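PDB 4ZOH: putative oxidoreductase molybdopterin-binding subunit from Sulfolobus tokodaii, which probably acts as the molybdopterin-binding catalytic subunit of an oxidoreductase related to xanthine dehydrogenase and aldehyde oxidase, holding a pterin cytosine dinucleotide cofactor. Local coordinates for residues K64-A69 with G284-D289; T70-Y75 with V121-S126; A44-K49 with V100-L105; V34-S39 with G77-I82. One frame throughout, in Å; residues are numbered along the deposited sequence.

Contact 1: K64-A69 with G284-D289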
loop_
_atom_site.group_PDB
_atom_site.type_symbol
_atom_site.label_atom_id
_atom_site.label_comp_id
_atom_site.label_asym_id
_atom_site.label_seq_id
_atom_site.Cartn_x
_atom_site.Cartn_y
_atom_site.Cartn_z
ATOM N N LYS A 64 -30.359 0.741 17.396
ATOM C CA LYS A 64 -30.296 2.186 17.122
ATOM C C LYS A 64 -30.548 2.502 15.658
ATOM O O LYS A 64 -30.515 1.626 14.784
ATOM C CB LYS A 64 -28.992 2.760 17.633
ATOM C CG LYS A 64 -28.855 2.520 19.123
ATOM C CD LYS A 64 -27.435 2.636 19.579
ATOM C CE LYS A 64 -27.295 3.840 20.488
ATOM N NZ LYS A 64 -25.967 3.780 21.169
ATOM N N ASP A 65 -30.899 3.733 15.388
ATOM C CA ASP A 65 -31.157 4.110 14.007
ATOM C C ASP A 65 -29.991 5.006 13.467
ATOM O O ASP A 65 -30.130 5.596 12.412
ATOM C CB ASP A 65 -32.491 4.876 13.898
ATOM C CG ASP A 65 -33.749 3.958 13.812
ATOM O OD1 ASP A 65 -33.787 3.024 12.977
ATOM O OD2 ASP A 65 -34.733 4.271 14.560
ATOM N N PHE A 66 -28.894 5.133 14.215
ATOM C CA PHE A 66 -27.699 5.978 13.867
ATOM C C PHE A 66 -26.521 5.204 14.427
ATOM O O PHE A 66 -26.654 4.669 15.544
ATOM C CB PHE A 66 -27.792 7.390 14.491
ATOM C CG PHE A 66 -28.958 8.207 13.934
ATOM C CD1 PHE A 66 -28.820 8.970 12.724
ATOM C CD2 PHE A 66 -30.240 8.183 14.579
ATOM C CE1 PHE A 66 -29.919 9.659 12.192
ATOM C CE2 PHE A 66 -31.345 8.879 14.039
ATOM C CZ PHE A 66 -31.192 9.614 12.842
ATOM N N PRO A 67 -25.381 5.131 13.696
ATOM C CA PRO A 67 -25.161 5.830 12.386
ATOM C C PRO A 67 -25.978 5.328 11.213
ATOM O O PRO A 67 -26.323 6.130 10.294
ATOM C CB PRO A 67 -23.669 5.573 12.084
ATOM C CG PRO A 67 -23.221 4.499 13.053
ATOM C CD PRO A 67 -24.117 4.691 14.292
ATOM N N ILE A 68 -26.270 4.024 11.187
ATOM C CA ILE A 68 -27.045 3.446 10.059
ATOM C C ILE A 68 -28.517 3.221 10.521
ATOM O O ILE A 68 -28.722 2.788 11.652
ATOM C CB ILE A 68 -26.436 2.149 9.539
ATOM C CG1 ILE A 68 -24.923 2.317 9.205
ATOM C CG2 ILE A 68 -27.223 1.623 8.293
ATOM C CD1 ILE A 68 -24.580 3.291 7.996
ATOM N N ALA A 69 -29.522 3.533 9.685
ATOM C CA ALA A 69 -30.895 3.341 10.104
ATOM C C ALA A 69 -31.144 1.854 10.057
ATOM O O ALA A 69 -30.689 1.170 9.089
ATOM C CB ALA A 69 -31.857 4.050 9.212
ATOM N N GLY A 284 -31.341 19.675 10.119
ATOM C CA GLY A 284 -31.729 18.457 9.379
ATOM C C GLY A 284 -31.852 17.267 10.385
ATOM O O GLY A 284 -32.098 17.487 11.550
ATOM N N ALA A 285 -31.652 16.023 9.943
ATOM C CA ALA A 285 -31.991 14.799 10.762
ATOM C C ALA A 285 -31.132 14.587 11.999
ATOM O O ALA A 285 -30.005 15.124 12.104
ATOM C CB ALA A 285 -32.031 13.539 9.883
ATOM N N PRO A 286 -31.681 13.889 13.019
ATOM C CA PRO A 286 -30.835 13.770 14.201
ATOM C C PRO A 286 -29.653 12.756 14.001
ATOM O O PRO A 286 -29.798 11.632 14.329
ATOM C CB PRO A 286 -31.801 13.270 15.301
ATOM C CG PRO A 286 -33.010 12.753 14.555
ATOM C CD PRO A 286 -33.025 13.292 13.178
ATOM N N TYR A 287 -28.502 13.166 13.494
ATOM C CA TYR A 287 -27.329 12.328 13.529
ATOM C C TYR A 287 -26.481 12.976 14.577
ATOM O O TYR A 287 -26.132 14.135 14.433
ATOM C CB TYR A 287 -26.678 12.231 12.133
ATOM C CG TYR A 287 -25.293 11.554 12.103
ATOM C CD1 TYR A 287 -25.103 10.286 12.681
ATOM C CD2 TYR A 287 -24.191 12.162 11.424
ATOM C CE1 TYR A 287 -23.874 9.636 12.615
ATOM C CE2 TYR A 287 -22.944 11.540 11.372
ATOM C CZ TYR A 287 -22.793 10.265 11.962
ATOM O OH TYR A 287 -21.620 9.578 11.950
ATOM N N PRO A 288 -26.143 12.263 15.663
ATOM C CA PRO A 288 -25.458 12.982 16.717
ATOM C C PRO A 288 -24.147 13.730 16.326
ATOM O O PRO A 288 -23.917 14.869 16.820
ATOM C CB PRO A 288 -25.182 11.880 17.778
ATOM C CG PRO A 288 -26.354 10.937 17.569
ATOM C CD PRO A 288 -26.425 10.868 16.058
ATOM N N ASP A 289 -23.270 13.106 15.530
ATOM C CA ASP A 289 -21.948 13.785 15.159
ATOM C C ASP A 289 -22.166 15.105 14.451
ATOM O O ASP A 289 -21.578 16.101 14.809
ATOM C CB ASP A 289 -21.049 12.876 14.324
ATOM C CG ASP A 289 -20.774 11.586 15.019
ATOM O OD1 ASP A 289 -19.611 11.358 15.438
ATOM O OD2 ASP A 289 -21.772 10.798 15.140
#
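Pro286 meets the phenyl ring of Phe66. Its CG atom lies 4.0 Å from Phe66 CZ. Its carbonyl group stands over one face of the ring, but the model sets the oxygen too close, so the exact spacing there is doubtful. Pro286 is also the centre of an inverse gamma turn, closed by a weak bond from Tyr287 N to Ala285 O.

Tyr287 takes up the next part of the surface. Its CB is 3.9 Å from Phe66 CD1, and the ring continues past Phe66 to Pro67. There Tyr287 CE1 sits 4.0 Å from Pro67 CA and 4.1 Å from Pro67 CB. The ring gets there because CG points opposite the Tyr287 N (chi1 170°). The peptide bond between Phe66 and Pro67 is cis, and both residues touch this one tyrosine. The Tyr287 hydroxyl is bonded to Ala221 O.

Pro288 closes the row, with its CD 4.1 Å from Phe66 CB. The side chains meet through apolar atoms; no hydrogen bond crosses between the segments.

Tyr287 is the N-cap residue of helix 288-304. The loop carrying Phe66 joins strands 54-56 and 72-73. Here this loop of the hammerhead region rests on the start of a helix in the molybdopterin-binding region. Helix 223-235 lies against both sides, its Pro223 and Tyr226 touching Pro67 and Tyr287.

Contact 2: T70-Y75 with V121-S126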
loop_
_atom_site.group_PDB
_atom_site.type_symbol
_atom_site.label_atom_id
_atom_site.label_comp_id
_atom_site.label_asym_id
_atom_site.label_seq_id
_atom_site.Cartn_x
_atom_site.Cartn_y
_atom_site.Cartn_z
ATOM N N THR A 70 -31.842 1.367 11.103
ATOM C CA THR A 70 -32.284 -0.077 11.239
ATOM C C THR A 70 -33.788 -0.283 11.082
ATOM O O THR A 70 -34.194 -1.025 10.210
ATOM C CB THR A 70 -31.866 -0.673 12.578
ATOM O OG1 THR A 70 -32.321 0.196 13.605
ATOM C CG2 THR A 70 -30.370 -0.766 12.691
ATOM N N LYS A 71 -34.607 0.416 11.884
ATOM C CA LYS A 71 -36.113 0.433 11.743
ATOM C C LYS A 71 -36.703 1.663 11.083
ATOM O O LYS A 71 -37.807 1.597 10.478
ATOM C CB LYS A 71 -36.814 0.387 13.093
ATOM C CG LYS A 71 -35.999 -0.045 14.272
ATOM C CD LYS A 71 -36.162 -1.523 14.503
ATOM C CE LYS A 71 -35.845 -1.816 15.963
ATOM N NZ LYS A 71 -35.433 -3.240 16.022
ATOM N N GLU A 72 -36.007 2.802 11.226
ATOM C CA GLU A 72 -36.596 4.063 10.815
ATOM C C GLU A 72 -35.549 5.012 10.193
ATOM O O GLU A 72 -34.585 5.430 10.877
ATOM C CB GLU A 72 -37.289 4.717 12.015
ATOM C CG GLU A 72 -38.261 5.877 11.669
ATOM C CD GLU A 72 -38.836 6.517 12.945
ATOM O OE1 GLU A 72 -38.952 5.803 13.975
ATOM O OE2 GLU A 72 -39.135 7.744 12.950
ATOM N N THR A 73 -35.776 5.336 8.920
ATOM C CA THR A 73 -34.961 6.294 8.207
ATOM C C THR A 73 -35.573 7.702 8.243
ATOM O O THR A 73 -36.777 7.840 7.977
ATOM C CB THR A 73 -34.690 5.863 6.759
ATOM O OG1 THR A 73 -33.846 6.858 6.146
ATOM C CG2 THR A 73 -35.952 5.701 5.962
ATOM N N THR A 74 -34.720 8.711 8.507
ATOM C CA THR A 74 -35.077 10.096 8.690
ATOM C C THR A 74 -34.662 11.160 7.642
ATOM O O THR A 74 -34.860 12.364 7.917
ATOM C CB THR A 74 -34.630 10.584 10.041
ATOM O OG1 THR A 74 -33.250 10.249 10.228
ATOM C CG2 THR A 74 -35.470 9.920 11.175
ATOM N N TYR A 75 -34.136 10.751 6.469
ATOM C CA TYR A 75 -33.808 11.688 5.362
ATOM C C TYR A 75 -33.483 10.923 4.127
ATOM O O TYR A 75 -32.851 9.854 4.215
ATOM C CB TYR A 75 -32.638 12.666 5.738
ATOM C CG TYR A 75 -31.310 12.069 6.144
ATOM C CD1 TYR A 75 -30.245 11.984 5.223
ATOM C CD2 TYR A 75 -31.100 11.549 7.431
ATOM C CE1 TYR A 75 -29.019 11.450 5.584
ATOM C CE2 TYR A 75 -29.877 11.007 7.796
ATOM C CZ TYR A 75 -28.817 10.975 6.848
ATOM O OH TYR A 75 -27.569 10.460 7.201
ATOM N N VAL A 121 -39.547 14.410 13.652
ATOM C CA VAL A 121 -38.598 13.995 12.572
ATOM C C VAL A 121 -38.219 12.499 12.719
ATOM O O VAL A 121 -38.112 11.738 11.741
ATOM C CB VAL A 121 -37.340 14.894 12.534
ATOM C CG1 VAL A 121 -36.325 14.331 11.521
ATOM C CG2 VAL A 121 -37.773 16.301 12.104
ATOM N N HIS A 122 -38.011 12.100 13.942
ATOM C CA HIS A 122 -37.935 10.682 14.275
ATOM C C HIS A 122 -39.003 10.338 15.357
ATOM O O HIS A 122 -39.123 11.090 16.334
ATOM C CB HIS A 122 -36.550 10.324 14.856
ATOM C CG HIS A 122 -36.307 8.837 14.983
ATOM N ND1 HIS A 122 -36.514 8.146 16.158
ATOM C CD2 HIS A 122 -35.860 7.920 14.081
ATOM C CE1 HIS A 122 -36.216 6.870 15.972
ATOM N NE2 HIS A 122 -35.804 6.703 14.728
ATOM N N SER A 123 -39.656 9.168 15.211
ATOM C CA SER A 123 -40.543 8.524 16.283
ATOM C C SER A 123 -40.130 8.755 17.687
ATOM O O SER A 123 -40.932 9.166 18.485
ATOM C CB SER A 123 -40.672 7.002 16.131
ATOM O OG SER A 123 -41.439 6.806 15.003
ATOM N N GLY A 124 -38.894 8.470 18.011
ATOM C CA GLY A 124 -38.503 8.598 19.396
ATOM C C GLY A 124 -38.006 9.919 19.943
ATOM O O GLY A 124 -37.456 9.896 21.032
ATOM N N LEU A 125 -38.164 11.066 19.246
ATOM C CA LEU A 125 -37.822 12.401 19.869
ATOM C C LEU A 125 -38.915 12.955 20.775
ATOM O O LEU A 125 -40.068 13.000 20.368
ATOM C CB LEU A 125 -37.543 13.484 18.794
ATOM C CG LEU A 125 -36.353 13.374 17.837
ATOM C CD1 LEU A 125 -36.622 14.227 16.594
ATOM C CD2 LEU A 125 -35.082 13.789 18.573
ATOM N N SER A 126 -38.546 13.420 21.969
ATOM C CA SER A 126 -39.435 14.318 22.744
ATOM C C SER A 126 -39.843 15.627 22.002
ATOM O O SER A 126 -40.891 16.213 22.288
ATOM C CB SER A 126 -38.779 14.692 24.066
ATOM O OG SER A 126 -37.508 15.280 23.845
#
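Glu72 lays its carboxylate flat over one face of the His122 imidazole. The two planes are only 3° apart, and Glu72 OE1 stands 3.3 Å above the His122 ring plane, toward its rim. Glu72 OE2 accepts Ser123 N on its syn lone pair at 2.7 Å. This bond is nearly straight, at 170°. Ser123 OG makes a weak bond to the other oxygen, Glu72 OE1 (2.9 Å). CG points opposite the Glu72 N (chi1 -165°), and the extended chain carries the carboxylate across. Thr74 approaches the imidazole at its edge, with CG2 3.5 Å from His122 CD2. The same methyl is 3.3 Å from Val121 O.

Strand 72-73 of the hammerhead region thus meets the loop between helix 111-114 and strand 129-138. This loop makes a type I beta turn from His122 to Leu125. Within it Gly124 N donates to His122 ND1 at 3.0 Å, tilted from the ring plane. That leaves NE2 as the likely protonated nitrogen, and NE2 is bonded to Asp65 OD2.

Further out, Asp65 OD1 binds the backbone N of Thr70, Lys71 and Glu72, so one aspartate positions both stacked partners. Glu72 OE2 has a second partner in His43 NE2.

Contact 3: A44-K49 with V100-L105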
loop_
_atom_site.group_PDB
_atom_site.type_symbol
_atom_site.label_atom_id
_atom_site.label_comp_id
_atom_site.label_asym_id
_atom_site.label_seq_id
_atom_site.Cartn_x
_atom_site.Cartn_y
_atom_site.Cartn_z
ATOM N N ALA A 44 -39.550 7.153 6.918
ATOM C CA ALA A 44 -40.113 5.825 6.623
ATOM C C ALA A 44 -39.642 4.816 7.625
ATOM O O ALA A 44 -38.511 4.923 8.185
ATOM C CB ALA A 44 -39.808 5.340 5.216
ATOM N N ARG A 45 -40.529 3.845 7.870
ATOM C CA ARG A 45 -40.082 2.597 8.499
ATOM C C ARG A 45 -39.519 1.723 7.437
ATOM O O ARG A 45 -39.976 1.761 6.292
ATOM C CB ARG A 45 -41.173 1.907 9.345
ATOM C CG ARG A 45 -41.168 2.597 10.687
ATOM C CD ARG A 45 -41.963 1.852 11.727
ATOM N NE ARG A 45 -42.142 2.710 12.891
ATOM C CZ ARG A 45 -43.151 3.571 13.061
ATOM N NH1 ARG A 45 -44.129 3.732 12.135
ATOM N NH2 ARG A 45 -43.161 4.288 14.189
ATOM N N ILE A 46 -38.474 0.988 7.808
ATOM C CA ILE A 46 -37.766 0.144 6.839
ATOM C C ILE A 46 -37.547 -1.312 7.282
ATOM O O ILE A 46 -37.267 -1.566 8.456
ATOM C CB ILE A 46 -36.371 0.766 6.455
ATOM C CG1 ILE A 46 -35.622 1.250 7.702
ATOM C CG2 ILE A 46 -36.532 1.869 5.376
ATOM C CD1 ILE A 46 -34.097 1.116 7.588
ATOM N N LYS A 47 -37.602 -2.213 6.313
ATOM C CA LYS A 47 -37.135 -3.616 6.464
ATOM C C LYS A 47 -36.293 -3.899 5.279
ATOM O O LYS A 47 -36.693 -3.632 4.132
ATOM C CB LYS A 47 -38.274 -4.662 6.469
ATOM C CG LYS A 47 -38.795 -5.004 7.848
ATOM C CD LYS A 47 -39.604 -6.307 7.850
ATOM C CE LYS A 47 -38.767 -7.483 8.386
ATOM N NZ LYS A 47 -39.327 -8.833 8.059
ATOM N N VAL A 48 -35.114 -4.405 5.569
ATOM C CA VAL A 48 -34.172 -4.718 4.538
ATOM C C VAL A 48 -33.842 -6.175 4.683
ATOM O O VAL A 48 -33.475 -6.606 5.763
ATOM C CB VAL A 48 -32.838 -3.933 4.675
ATOM C CG1 VAL A 48 -32.096 -4.065 3.384
ATOM C CG2 VAL A 48 -33.051 -2.475 5.014
ATOM N N LYS A 49 -33.973 -6.923 3.594
ATOM C CA LYS A 49 -33.612 -8.323 3.605
ATOM C C LYS A 49 -32.068 -8.475 3.581
ATOM O O LYS A 49 -31.406 -8.119 2.556
ATOM C CB LYS A 49 -34.206 -9.024 2.395
ATOM C CG LYS A 49 -34.124 -10.516 2.584
ATOM C CD LYS A 49 -34.822 -11.244 1.465
ATOM C CE LYS A 49 -34.810 -12.731 1.752
ATOM N NZ LYS A 49 -34.528 -13.424 0.482
ATOM N N VAL A 100 -35.853 -3.624 -0.107
ATOM C CA VAL A 100 -36.170 -2.721 1.014
ATOM C C VAL A 100 -37.662 -2.597 1.084
ATOM O O VAL A 100 -38.325 -2.402 0.066
ATOM C CB VAL A 100 -35.556 -1.292 0.856
ATOM C CG1 VAL A 100 -35.902 -0.470 2.082
ATOM C CG2 VAL A 100 -34.025 -1.382 0.633
ATOM N N GLU A 101 -38.177 -2.705 2.280
ATOM C CA GLU A 101 -39.584 -2.494 2.425
ATOM C C GLU A 101 -39.768 -1.195 3.230
ATOM O O GLU A 101 -39.306 -1.061 4.400
ATOM C CB GLU A 101 -40.281 -3.750 3.010
ATOM C CG GLU A 101 -41.540 -3.455 3.856
ATOM C CD GLU A 101 -41.952 -4.578 4.843
ATOM O OE1 GLU A 101 -42.181 -4.271 6.054
ATOM O OE2 GLU A 101 -42.035 -5.762 4.416
ATOM N N TYR A 102 -40.444 -0.242 2.586
ATOM C CA TYR A 102 -40.733 1.072 3.174
ATOM C C TYR A 102 -42.189 1.250 3.658
ATOM O O TYR A 102 -43.108 0.915 2.962
ATOM C CB TYR A 102 -40.480 2.156 2.121
ATOM C CG TYR A 102 -39.040 2.387 1.610
ATOM C CD1 TYR A 102 -38.143 3.185 2.329
ATOM C CD2 TYR A 102 -38.642 1.925 0.349
ATOM C CE1 TYR A 102 -36.860 3.487 1.796
ATOM C CE2 TYR A 102 -37.380 2.194 -0.171
ATOM C CZ TYR A 102 -36.497 2.992 0.574
ATOM O OH TYR A 102 -35.267 3.308 0.061
ATOM N N GLU A 103 -42.354 1.810 4.836
ATOM C CA GLU A 103 -43.633 2.383 5.271
ATOM C C GLU A 103 -43.499 3.899 5.412
ATOM O O GLU A 103 -42.918 4.370 6.387
ATOM C CB GLU A 103 -44.062 1.759 6.607
ATOM C CG GLU A 103 -44.407 0.290 6.433
ATOM C CD GLU A 103 -44.454 -0.488 7.746
ATOM O OE1 GLU A 103 -44.529 0.100 8.885
ATOM O OE2 GLU A 103 -44.465 -1.722 7.580
ATOM N N GLU A 104 -44.003 4.634 4.423
ATOM C CA GLU A 104 -43.838 6.076 4.366
ATOM C C GLU A 104 -44.534 6.683 5.536
ATOM O O GLU A 104 -45.679 6.364 5.765
ATOM C CB GLU A 104 -44.425 6.628 3.106
ATOM C CG GLU A 104 -43.505 6.591 1.924
ATOM C CD GLU A 104 -44.320 6.865 0.697
ATOM O OE1 GLU A 104 -44.256 8.000 0.146
ATOM O OE2 GLU A 104 -45.079 5.947 0.327
ATOM N N LEU A 105 -43.792 7.470 6.314
ATOM C CA LEU A 105 -44.315 8.262 7.407
ATOM C C LEU A 105 -44.389 9.708 7.014
ATOM O O LEU A 105 -43.898 10.134 5.936
ATOM C CB LEU A 105 -43.469 8.134 8.655
ATOM C CG LEU A 105 -43.209 6.680 8.984
ATOM C CD1 LEU A 105 -42.122 6.597 10.046
ATOM C CD2 LEU A 105 -44.521 6.011 9.448
HETATM O O HOH W 1 -45.141 2.271 10.046
#
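Arg45 and Glu103 face each other as a hydrogen-bonded antiparallel pair, and their side chains leave the same face of the sheet. Arg45 CB lies 3.8 Å from Glu103 OE1. Arg45 CG passes 4.2 Å from Leu105 CD1. The chain is extended from CG to NE and crosses Leu105 at about a right angle. At the tip, Leu105 CD1 sits over one guanidinium face, toward its rim, and Leu105 CD2 is 3.5 Å from Arg45 NH1. A water in the guanidinium plane accepts from Arg45 NH1 at 2.7 Å and donates to Glu103 OE1. The two charged groups are therefore linked through water, with Arg45 NH1 and Glu103 OE1 4.9 Å apart. Lys47 and Glu101 form the next pair on this exposed face, their chains side by side.

On the other face the contacts are mainly apolar. Ile46 CG2 lies 3.7 Å from Tyr102 CD1, while Ala44 CB meets that ring at its edge. Val100 CG1 sits over the centre of a Tyr102 ring face. The Tyr102 hydroxyl is bonded to Lys40 N, and Ile80 packs against Ile46, Val100 and Tyr102.

Strands 44-48 and 100-104, with strand 72-73 beyond 44-48, make a three-stranded antiparallel sheet within the alpha/beta hammerhead region.

Contact 4: V34-S39 with G77-I82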
loop_
_atom_site.group_PDB
_atom_site.type_symbol
_atom_site.label_atom_id
_atom_site.label_comp_id
_atom_site.label_asym_id
_atom_site.label_seq_id
_atom_site.Cartn_x
_atom_site.Cartn_y
_atom_site.Cartn_z
ATOM N N VAL A 34 -17.146 -1.321 -1.173
ATOM C CA VAL A 34 -18.345 -1.144 -0.321
ATOM C C VAL A 34 -19.189 0.013 -0.864
ATOM O O VAL A 34 -18.669 1.107 -1.093
ATOM C CB VAL A 34 -17.899 -0.902 1.149
ATOM C CG1 VAL A 34 -19.051 -0.652 2.132
ATOM C CG2 VAL A 34 -17.055 -2.088 1.659
ATOM N N ALA A 35 -20.485 -0.213 -1.056
ATOM C CA ALA A 35 -21.399 0.881 -1.394
ATOM C C ALA A 35 -22.575 0.839 -0.421
ATOM O O ALA A 35 -22.919 -0.249 0.089
ATOM C CB ALA A 35 -21.843 0.761 -2.861
ATOM N N PHE A 36 -23.186 2.001 -0.165
ATOM C CA PHE A 36 -24.349 2.085 0.678
ATOM C C PHE A 36 -25.641 2.266 -0.111
ATOM O O PHE A 36 -25.684 3.051 -1.054
ATOM C CB PHE A 36 -24.185 3.168 1.743
ATOM C CG PHE A 36 -23.065 2.898 2.678
ATOM C CD1 PHE A 36 -23.327 2.480 4.017
ATOM C CD2 PHE A 36 -21.716 3.042 2.246
ATOM C CE1 PHE A 36 -22.303 2.210 4.906
ATOM C CE2 PHE A 36 -20.681 2.770 3.160
ATOM C CZ PHE A 36 -20.963 2.345 4.474
ATOM N N VAL A 37 -26.677 1.493 0.257
ATOM C CA VAL A 37 -28.066 1.723 -0.185
ATOM C C VAL A 37 -28.572 2.856 0.686
ATOM O O VAL A 37 -28.318 2.873 1.905
ATOM C CB VAL A 37 -28.980 0.458 -0.002
ATOM C CG1 VAL A 37 -30.409 0.694 -0.548
ATOM C CG2 VAL A 37 -28.356 -0.769 -0.686
ATOM N N ARG A 38 -29.228 3.829 0.061
ATOM C CA ARG A 38 -29.722 5.047 0.803
ATOM C C ARG A 38 -31.249 5.224 0.716
ATOM O O ARG A 38 -31.871 4.742 -0.268
ATOM C CB ARG A 38 -29.045 6.302 0.226
ATOM C CG ARG A 38 -27.558 6.343 0.607
ATOM C CD ARG A 38 -26.817 7.381 -0.258
ATOM N NE ARG A 38 -25.382 7.233 -0.121
ATOM C CZ ARG A 38 -24.649 7.591 0.903
ATOM N NH1 ARG A 38 -25.157 8.198 1.952
ATOM N NH2 ARG A 38 -23.322 7.383 0.846
ATOM N N SER A 39 -31.838 5.856 1.739
ATOM C CA SER A 39 -33.298 6.062 1.766
ATOM C C SER A 39 -33.728 6.852 0.545
ATOM O O SER A 39 -33.111 7.919 0.202
ATOM C CB SER A 39 -33.753 6.764 3.024
ATOM O OG SER A 39 -35.173 6.792 3.024
ATOM N N GLY A 77 -31.223 9.984 1.334
ATOM C CA GLY A 77 -29.760 9.890 1.339
ATOM C C GLY A 77 -29.206 9.156 2.553
ATOM O O GLY A 77 -27.975 8.901 2.602
ATOM N N GLN A 78 -30.061 8.854 3.550
ATOM C CA GLN A 78 -29.557 8.122 4.711
ATOM C C GLN A 78 -29.168 6.696 4.314
ATOM O O GLN A 78 -29.899 6.040 3.579
ATOM C CB GLN A 78 -30.504 8.098 5.887
ATOM C CG GLN A 78 -29.818 7.670 7.216
ATOM C CD GLN A 78 -30.847 7.620 8.328
ATOM O OE1 GLN A 78 -32.020 7.582 8.020
ATOM N NE2 GLN A 78 -30.432 7.700 9.595
ATOM N N PRO A 79 -27.982 6.249 4.752
ATOM C CA PRO A 79 -27.672 4.817 4.573
ATOM C C PRO A 79 -28.645 3.866 5.352
ATOM O O PRO A 79 -28.896 4.027 6.597
ATOM C CB PRO A 79 -26.228 4.688 5.122
ATOM C CG PRO A 79 -25.699 6.069 5.242
ATOM C CD PRO A 79 -26.899 6.978 5.465
ATOM N N ILE A 80 -29.177 2.923 4.598
ATOM C CA ILE A 80 -30.110 1.928 5.142
ATOM C C ILE A 80 -29.627 0.481 4.959
ATOM O O ILE A 80 -30.156 -0.447 5.596
ATOM C CB ILE A 80 -31.565 2.158 4.600
ATOM C CG1 ILE A 80 -31.610 2.086 3.083
ATOM C CG2 ILE A 80 -32.049 3.491 5.145
ATOM C CD1 ILE A 80 -33.022 2.060 2.487
ATOM N N ALA A 81 -28.597 0.303 4.133
ATOM C CA ALA A 81 -28.013 -1.011 3.859
ATOM C C ALA A 81 -26.598 -0.822 3.301
ATOM O O ALA A 81 -26.284 0.270 2.752
ATOM C CB ALA A 81 -28.870 -1.755 2.824
ATOM N N ILE A 82 -25.774 -1.871 3.397
ATOM C CA ILE A 82 -24.366 -1.836 2.917
ATOM C C ILE A 82 -24.147 -3.052 2.023
ATOM O O ILE A 82 -24.451 -4.176 2.458
ATOM C CB ILE A 82 -23.323 -1.891 4.040
ATOM C CG1 ILE A 82 -23.632 -0.954 5.192
ATOM C CG2 ILE A 82 -21.943 -1.613 3.455
ATOM C CD1 ILE A 82 -24.247 -1.609 6.400
#
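Val37 faces both Ile80 and Ala81 across antiparallel strands 32-38 and 79-85, which makes this a classic beta bulge. The two strands are neighbours in a mixed sheet of the hammerhead region, bordered by strand 54-56. Val37 O accepts Ile80 N at 2.8 Å in an almost straight bond, and Ala81 N more weakly at 3.4 Å. Past the bulge, the register has shifted by one residue and Arg38 pairs with Pro79.

The tight part is the buried face of Val34, Phe36 and Ile82. Val34 CG1 and Ile82 CG2 are 3.3 Å apart, closer than usual for two methyl groups. That Ile82 methyl also lies over a face of the Phe36 ring, 4.2 Å from its centroid, as a CH-pi contact. Ile82 CG1 runs alongside and comes within 3.4 Å of Phe36 CE1. Phe36 CD1 also reaches Pro79 CB. Helix 223-235 closes over this face with Ala227 and Leu231, and Trp241 meets Phe36 edge-to-face.

The face with Val37 is looser. Val37 is partly exposed, and its CG1 comes no nearer than 4.1 Å to Ile80 CG1. Its CB still touches Ala81 CB, and Ile95 of helix 88-95 also touches Val37.

Beyond the bulge, backbone bonds bind Ser39 to Gly77 and Gln78. Arg38 is also partly exposed, but its guanidinium is well held: NE bridges to Glu247 and NH2 to Glu224. The third nitrogen, Arg38 NH1, donates to Gly77 O at 3.0 Å, with that oxygen in the guanidinium plane and the bond 164° at the hydrogen.

In the fold
All four contacts lie on one side of the chain's centre. Contacts 1 and 2 are closest, with centres about 8 Å apart, and Lys64 O to Thr70 OG1 (2.6 Å) links them. Contact 2 joins contact 3 through their shared sheet, where Lys71 O meets Ile46 N at 2.8 Å. Contact 4 has its centre about 13 Å from those of contacts 1 and 3. It reaches contact 1 through Ala69 N and Pro79 O, 3.2 Å apart, and contact 2 through Thr73 OG1 and Gln78 OE1, 2.7 Å apart. The residues lining the pterin cytosine dinucleotide pocket fall between 213 and 672, so the hammerhead segments are not among them.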